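Local coordinates for protein 47 KDA membrane antigen (Treponema pallidum, PDB 1O75) that binds penicillin and shows zinc-stimulated carboxypeptidase activity on synthetic depsipeptides, possibly acting as a D,D-carboxypeptidase that lowers peptidoglycan cross-linking, at residues Glu172-Val177 with Lys190-Glu195; Ala361-Phe366 with Lys372-Gln377. The protein carries 2 engineered substitutions. All coordinates share one frame; numbering follows the deposited sequence.

Interaction 1: residues Glu172-Val177 with Lys190-Glu195; sequences EKFHFV and KTMLTE
Phe-174, just past the end of helix 167-173, meets Met-192 of strand 190-194 and Glu-195 just beyond that strand, and the two backbones stay far enough apart that only side chains and one carbonyl bridge the gap. Phe-174 is the first residue to leave helical backbone angles. Its CB points toward the strand, and with CG anti to its own carbonyl carbon (chi1 -58°) the ring reaches across. The end of Met-192 comes in obliquely: its CE lies 3.7 Å from CE1 of Phe-174 and equally near CD1. The methionine chain is extended throughout, with CG anti to the backbone N (chi1 -168°), and this carries the terminal methyl to the ring.

The contact joins the helix end to strand 190-194, which runs parallel to strand 143-163 in the large mixed sheet of the N-terminal region. Helix 167-173 also touches Met-192 directly, through Ile-169 and Ala-170. Phe-198 packs edge-to-face with the ring of Phe-174.

The backbone O of Glu-195 sits at the edge of the Phe-174 ring, in its plane, 3.4 Å from CE1. There the carbonyl faces the slightly positive ring hydrogens. The Glu-195 side chain rests on Ile-169 of helix 167-173.

Interaction 2: residues Ala361-Phe366 with Lys372-Gln377; sequences AAVDVF and KLVSDQ
Val-365 and Val-374 form an antiparallel hydrogen-bonded pair in the tightly packed part of this contact. Their side chains lie side by side and point the same way, with the two CB atoms 3.7 Å apart. Val-363 adds to the same buried face: its CG2 meets CG1 of Val-374 obliquely. Leu-386 and Ala-388 also touch Val-374 there.

The pairing belongs to the beta hairpin of strands 362-367 and 372-378, at one edge of a four-stranded antiparallel sheet, with 372-378 outermost and 362-367 next to it. Two bulges interrupt it. In a classic bulge, Leu-373 and Val-374 both face Val-365, whose O accepts from Leu-373 N at 2.8 Å and Val-374 N at 3.2 Å. The Leu-373 N-H arrives nearly along the C=O axis, while Val-374 N uses a lone pair in the carbonyl plane. In a G1 bulge, Asp-376 and Gln-377 both face Val-363, and Gln-377 N bonds to Val-363 O at 2.9 Å.

Asp-364 holds the second bulge from the other face. Its OD1 takes the Asp-376 N-H at 2.7 Å in an almost straight bond (169°). Its OD2 forms salt bridges with Arg-401 and with Lys-372; the bond from Lys-372 NZ to OD2 is weak, at 3.4 Å. Arg-401 also pairs with Asp-376 OD1, so one guanidinium group serves both acids.

The looser side is at exposed Lys-372. Its extended chain runs beside Phe-366, and Lys-372 CG is 4.0 Å from Phe-366 CB. Leu-373, at the classic bulge, packs on Phe-225 of the second subunit.

Overall arrangement
Interactions 1 and 2 are separate parts of a four-domain chain. Their centres are 53 Å apart and their nearest atoms about 39 Å, so they do not touch. They lie on opposite sides of the chain's centre, and interaction 1 closes before interaction 2 opens. Interaction 1 packs the residue after a helix against a strand within the N-terminal family region. Interaction 2 is a hairpin in a separate C-terminal sheet. A bound sulfated glucose lies about 11 Å from the side chain of Lys-372. Of the two contacts, only interaction 2 lies at the second subunit of the crystal dimer; the non-lipidated construct is monomeric in solution, and the protein is probably a monomer.

Interaction 1: residues Glu172-Val177 with Lys190-Glu195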
loop_
_atom_site.group_PDB
_atom_site.type_symbol
_atom_site.label_atom_id
_atom_site.label_comp_id
_atom_site.label_asym_id
_atom_site.label_seq_id
_atom_site.Cartn_x
_atom_site.Cartn_y
_atom_site.Cartn_z
ATOM N N GLU B 172 -34.122 -5.456 -25.415
ATOM C CA GLU B 172 -35.070 -5.049 -24.384
ATOM C C GLU B 172 -34.795 -5.580 -22.979
ATOM O O GLU B 172 -34.941 -4.854 -21.999
ATOM C CB GLU B 172 -36.492 -5.469 -24.778
ATOM C CG GLU B 172 -37.398 -5.684 -23.565
ATOM C CD GLU B 172 -38.808 -6.111 -23.924
ATOM O OE1 GLU B 172 -38.968 -6.996 -24.800
ATOM O OE2 GLU B 172 -39.757 -5.570 -23.310
ATOM N N LYS B 173 -34.414 -6.848 -22.886
ATOM C CA LYS B 173 -34.191 -7.489 -21.596
ATOM C C LYS B 173 -32.750 -7.527 -21.076
ATOM O O LYS B 173 -32.527 -7.549 -19.867
ATOM C CB LYS B 173 -34.747 -8.914 -21.661
ATOM C CG LYS B 173 -36.258 -8.985 -21.846
ATOM C CD LYS B 173 -36.979 -8.748 -20.518
ATOM C CE LYS B 173 -38.485 -8.917 -20.664
ATOM N NZ LYS B 173 -39.189 -8.834 -19.349
ATOM N N PHE B 174 -31.778 -7.542 -21.977
ATOM C CA PHE B 174 -30.377 -7.601 -21.566
ATOM C C PHE B 174 -29.548 -6.442 -22.095
ATOM O O PHE B 174 -28.326 -6.553 -22.222
ATOM C CB PHE B 174 -29.749 -8.931 -22.012
ATOM C CG PHE B 174 -30.462 -10.140 -21.472
ATOM C CD1 PHE B 174 -31.466 -10.764 -22.213
ATOM C CD2 PHE B 174 -30.173 -10.624 -20.198
ATOM C CE1 PHE B 174 -32.176 -11.854 -21.688
ATOM C CE2 PHE B 174 -30.874 -11.709 -19.662
ATOM C CZ PHE B 174 -31.882 -12.328 -20.407
ATOM N N HIS B 175 -30.218 -5.336 -22.411
ATOM C CA HIS B 175 -29.551 -4.145 -22.913
ATOM C C HIS B 175 -28.524 -4.452 -23.983
ATOM O O HIS B 175 -27.445 -3.871 -24.005
ATOM C CB HIS B 175 -28.893 -3.393 -21.752
ATOM C CG HIS B 175 -29.861 -2.978 -20.684
ATOM N ND1 HIS B 175 -29.471 -2.323 -19.533
ATOM C CD2 HIS B 175 -31.204 -3.138 -20.587
ATOM C CE1 HIS B 175 -30.529 -2.102 -18.773
ATOM N NE2 HIS B 175 -31.593 -2.587 -19.390
ATOM N N PHE B 176 -28.858 -5.375 -24.876
ATOM C CA PHE B 176 -27.945 -5.728 -25.945
ATOM C C PHE B 176 -27.697 -4.553 -26.874
ATOM O O PHE B 176 -28.636 -3.867 -27.282
ATOM C CB PHE B 176 -28.499 -6.894 -26.766
ATOM C CG PHE B 176 -27.628 -7.276 -27.924
ATOM C CD1 PHE B 176 -26.318 -7.720 -27.714
ATOM C CD2 PHE B 176 -28.102 -7.172 -29.230
ATOM C CE1 PHE B 176 -25.489 -8.052 -28.785
ATOM C CE2 PHE B 176 -27.284 -7.500 -30.311
ATOM C CZ PHE B 176 -25.967 -7.942 -30.090
ATOM N N VAL B 177 -26.428 -4.340 -27.208
ATOM C CA VAL B 177 -26.014 -3.275 -28.112
ATOM C C VAL B 177 -24.956 -3.850 -29.047
ATOM O O VAL B 177 -23.914 -4.319 -28.588
ATOM C CB VAL B 177 -25.390 -2.093 -27.343
ATOM C CG1 VAL B 177 -24.836 -1.072 -28.323
ATOM C CG2 VAL B 177 -26.430 -1.461 -26.433
ATOM N N LYS B 190 -20.303 -15.373 -25.230
ATOM C CA LYS B 190 -21.365 -16.247 -24.735
ATOM C C LYS B 190 -22.521 -16.131 -25.726
ATOM O O LYS B 190 -22.870 -15.028 -26.157
ATOM C CB LYS B 190 -21.845 -15.823 -23.344
ATOM C CG LYS B 190 -20.817 -16.004 -22.224
ATOM C CD LYS B 190 -21.321 -15.304 -20.972
ATOM C CE LYS B 190 -21.222 -16.148 -19.745
ATOM N NZ LYS B 190 -22.139 -17.287 -19.751
ATOM N N THR B 191 -23.124 -17.265 -26.077
ATOM C CA THR B 191 -24.212 -17.268 -27.053
ATOM C C THR B 191 -25.601 -17.299 -26.422
ATOM O O THR B 191 -25.897 -18.115 -25.552
ATOM C CB THR B 191 -24.012 -18.457 -28.020
ATOM O OG1 THR B 191 -22.750 -18.286 -28.683
ATOM C CG2 THR B 191 -25.148 -18.534 -29.072
ATOM N N MET B 192 -26.459 -16.375 -26.838
ATOM C CA MET B 192 -27.807 -16.349 -26.287
ATOM C C MET B 192 -28.486 -17.608 -26.810
ATOM O O MET B 192 -28.519 -17.824 -28.019
ATOM C CB MET B 192 -28.551 -15.091 -26.742
ATOM C CG MET B 192 -29.837 -14.856 -25.990
ATOM S SD MET B 192 -30.527 -13.219 -26.323
ATOM C CE MET B 192 -31.766 -13.145 -25.086
ATOM N N LEU B 193 -28.984 -18.442 -25.897
ATOM C CA LEU B 193 -29.621 -19.712 -26.252
ATOM C C LEU B 193 -31.138 -19.623 -26.337
ATOM O O LEU B 193 -31.759 -20.274 -27.178
ATOM C CB LEU B 193 -29.248 -20.792 -25.229
ATOM C CG LEU B 193 -27.749 -21.088 -25.114
ATOM C CD1 LEU B 193 -27.465 -21.931 -23.875
ATOM C CD2 LEU B 193 -27.285 -21.783 -26.375
ATOM N N THR B 194 -31.733 -18.846 -25.444
ATOM C CA THR B 194 -33.172 -18.675 -25.441
ATOM C C THR B 194 -33.451 -17.235 -25.052
ATOM O O THR B 194 -32.526 -16.442 -24.856
ATOM C CB THR B 194 -33.869 -19.595 -24.430
ATOM O OG1 THR B 194 -33.507 -19.201 -23.105
ATOM C CG2 THR B 194 -33.468 -21.057 -24.655
ATOM N N GLU B 195 -34.727 -16.904 -24.928
ATOM C CA GLU B 195 -35.130 -15.556 -24.574
ATOM C C GLU B 195 -34.564 -15.128 -23.221
ATOM O O GLU B 195 -34.518 -13.941 -22.905
ATOM C CB GLU B 195 -36.653 -15.485 -24.528
ATOM C CG GLU B 195 -37.253 -16.286 -23.404
ATOM C CD GLU B 195 -38.764 -16.328 -23.480
ATOM O OE1 GLU B 195 -39.371 -15.268 -23.743
ATOM O OE2 GLU B 195 -39.343 -17.418 -23.270
#

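Interaction 2: residues Ala361-Phe366 with Lys372-Gln377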
loop_
_atom_site.group_PDB
_atom_site.type_symbol
_atom_site.label_atom_id
_atom_site.label_comp_id
_atom_site.label_asym_id
_atom_site.label_seq_id
_atom_site.Cartn_x
_atom_site.Cartn_y
_atom_site.Cartn_z
ATOM N N ALA B 361 8.094 -22.137 11.533
ATOM C CA ALA B 361 7.052 -21.176 11.863
ATOM C C ALA B 361 7.668 -19.793 12.033
ATOM O O ALA B 361 8.856 -19.663 12.331
ATOM C CB ALA B 361 6.342 -21.586 13.135
ATOM N N ALA B 362 6.858 -18.759 11.833
ATOM C CA ALA B 362 7.325 -17.387 11.967
ATOM C C ALA B 362 6.195 -16.525 12.517
ATOM O O ALA B 362 5.025 -16.921 12.474
ATOM C CB ALA B 362 7.782 -16.857 10.616
ATOM N N VAL B 363 6.533 -15.352 13.044
ATOM C CA VAL B 363 5.504 -14.483 13.586
ATOM C C VAL B 363 5.715 -13.006 13.292
ATOM O O VAL B 363 6.818 -12.562 12.963
ATOM C CB VAL B 363 5.392 -14.615 15.127
ATOM C CG1 VAL B 363 5.249 -16.073 15.531
ATOM C CG2 VAL B 363 6.611 -13.982 15.788
ATOM N N ASP B 364 4.623 -12.262 13.398
ATOM C CA ASP B 364 4.632 -10.815 13.256
ATOM C C ASP B 364 4.009 -10.403 14.586
ATOM O O ASP B 364 3.275 -11.190 15.191
ATOM C CB ASP B 364 3.724 -10.317 12.116
ATOM C CG ASP B 364 4.252 -10.655 10.731
ATOM O OD1 ASP B 364 5.479 -10.794 10.552
ATOM O OD2 ASP B 364 3.421 -10.764 9.808
ATOM N N VAL B 365 4.312 -9.204 15.063
ATOM C CA VAL B 365 3.716 -8.734 16.303
ATOM C C VAL B 365 3.498 -7.247 16.145
ATOM O O VAL B 365 4.428 -6.514 15.809
ATOM C CB VAL B 365 4.613 -8.971 17.524
ATOM C CG1 VAL B 365 3.912 -8.438 18.772
ATOM C CG2 VAL B 365 4.916 -10.463 17.675
ATOM N N PHE B 366 2.266 -6.805 16.373
ATOM C CA PHE B 366 1.949 -5.399 16.229
ATOM C C PHE B 366 0.735 -5.004 17.045
ATOM O O PHE B 366 -0.198 -5.793 17.199
ATOM C CB PHE B 366 1.717 -5.071 14.746
ATOM C CG PHE B 366 0.610 -5.870 14.108
ATOM C CD1 PHE B 366 -0.713 -5.434 14.171
ATOM C CD2 PHE B 366 0.889 -7.060 13.444
ATOM C CE1 PHE B 366 -1.744 -6.175 13.579
ATOM C CE2 PHE B 366 -0.132 -7.807 12.849
ATOM C CZ PHE B 366 -1.451 -7.363 12.917
ATOM N N LYS B 372 4.562 -2.704 12.833
ATOM C CA LYS B 372 5.015 -3.963 13.418
ATOM C C LYS B 372 6.252 -3.787 14.277
ATOM O O LYS B 372 7.178 -3.064 13.904
ATOM C CB LYS B 372 5.332 -4.986 12.318
ATOM C CG LYS B 372 4.121 -5.517 11.572
ATOM C CD LYS B 372 4.540 -6.419 10.418
ATOM C CE LYS B 372 3.323 -6.895 9.625
ATOM N NZ LYS B 372 3.713 -7.647 8.391
ATOM N N LEU B 373 6.263 -4.445 15.433
ATOM C CA LEU B 373 7.420 -4.395 16.322
ATOM C C LEU B 373 8.299 -5.571 15.934
ATOM O O LEU B 373 9.522 -5.516 16.026
ATOM C CB LEU B 373 7.000 -4.550 17.784
ATOM C CG LEU B 373 5.976 -3.579 18.377
ATOM C CD1 LEU B 373 6.007 -3.728 19.890
ATOM C CD2 LEU B 373 6.297 -2.136 17.990
ATOM N N VAL B 374 7.646 -6.637 15.484
ATOM C CA VAL B 374 8.309 -7.869 15.077
ATOM C C VAL B 374 7.820 -8.263 13.682
ATOM O O VAL B 374 6.616 -8.372 13.453
ATOM C CB VAL B 374 7.973 -9.002 16.083
ATOM C CG1 VAL B 374 8.533 -10.319 15.608
ATOM C CG2 VAL B 374 8.521 -8.650 17.462
ATOM N N SER B 375 8.746 -8.462 12.750
ATOM C CA SER B 375 8.386 -8.858 11.392
ATOM C C SER B 375 9.033 -10.162 10.978
ATOM O O SER B 375 10.258 -10.273 10.948
ATOM C CB SER B 375 8.784 -7.790 10.376
ATOM O OG SER B 375 7.846 -6.735 10.350
ATOM N N ASP B 376 8.193 -11.142 10.660
ATOM C CA ASP B 376 8.647 -12.450 10.210
ATOM C C ASP B 376 9.804 -13.030 11.018
ATOM O O ASP B 376 10.822 -13.422 10.457
ATOM C CB ASP B 376 9.052 -12.356 8.743
ATOM C CG ASP B 376 9.074 -13.701 8.069
ATOM O OD1 ASP B 376 8.107 -14.465 8.278
ATOM O OD2 ASP B 376 10.042 -13.987 7.330
ATOM N N GLN B 377 9.647 -13.081 12.333
ATOM C CA GLN B 377 10.693 -13.623 13.195
ATOM C C GLN B 377 10.493 -15.109 13.429
ATOM O O GLN B 377 9.440 -15.531 13.911
ATOM C CB GLN B 377 10.715 -12.898 14.546
ATOM C CG GLN B 377 11.327 -11.521 14.484
ATOM C CD GLN B 377 12.717 -11.548 13.887
ATOM O OE1 GLN B 377 13.613 -12.227 14.396
ATOM N NE2 GLN B 377 12.904 -10.810 12.799
#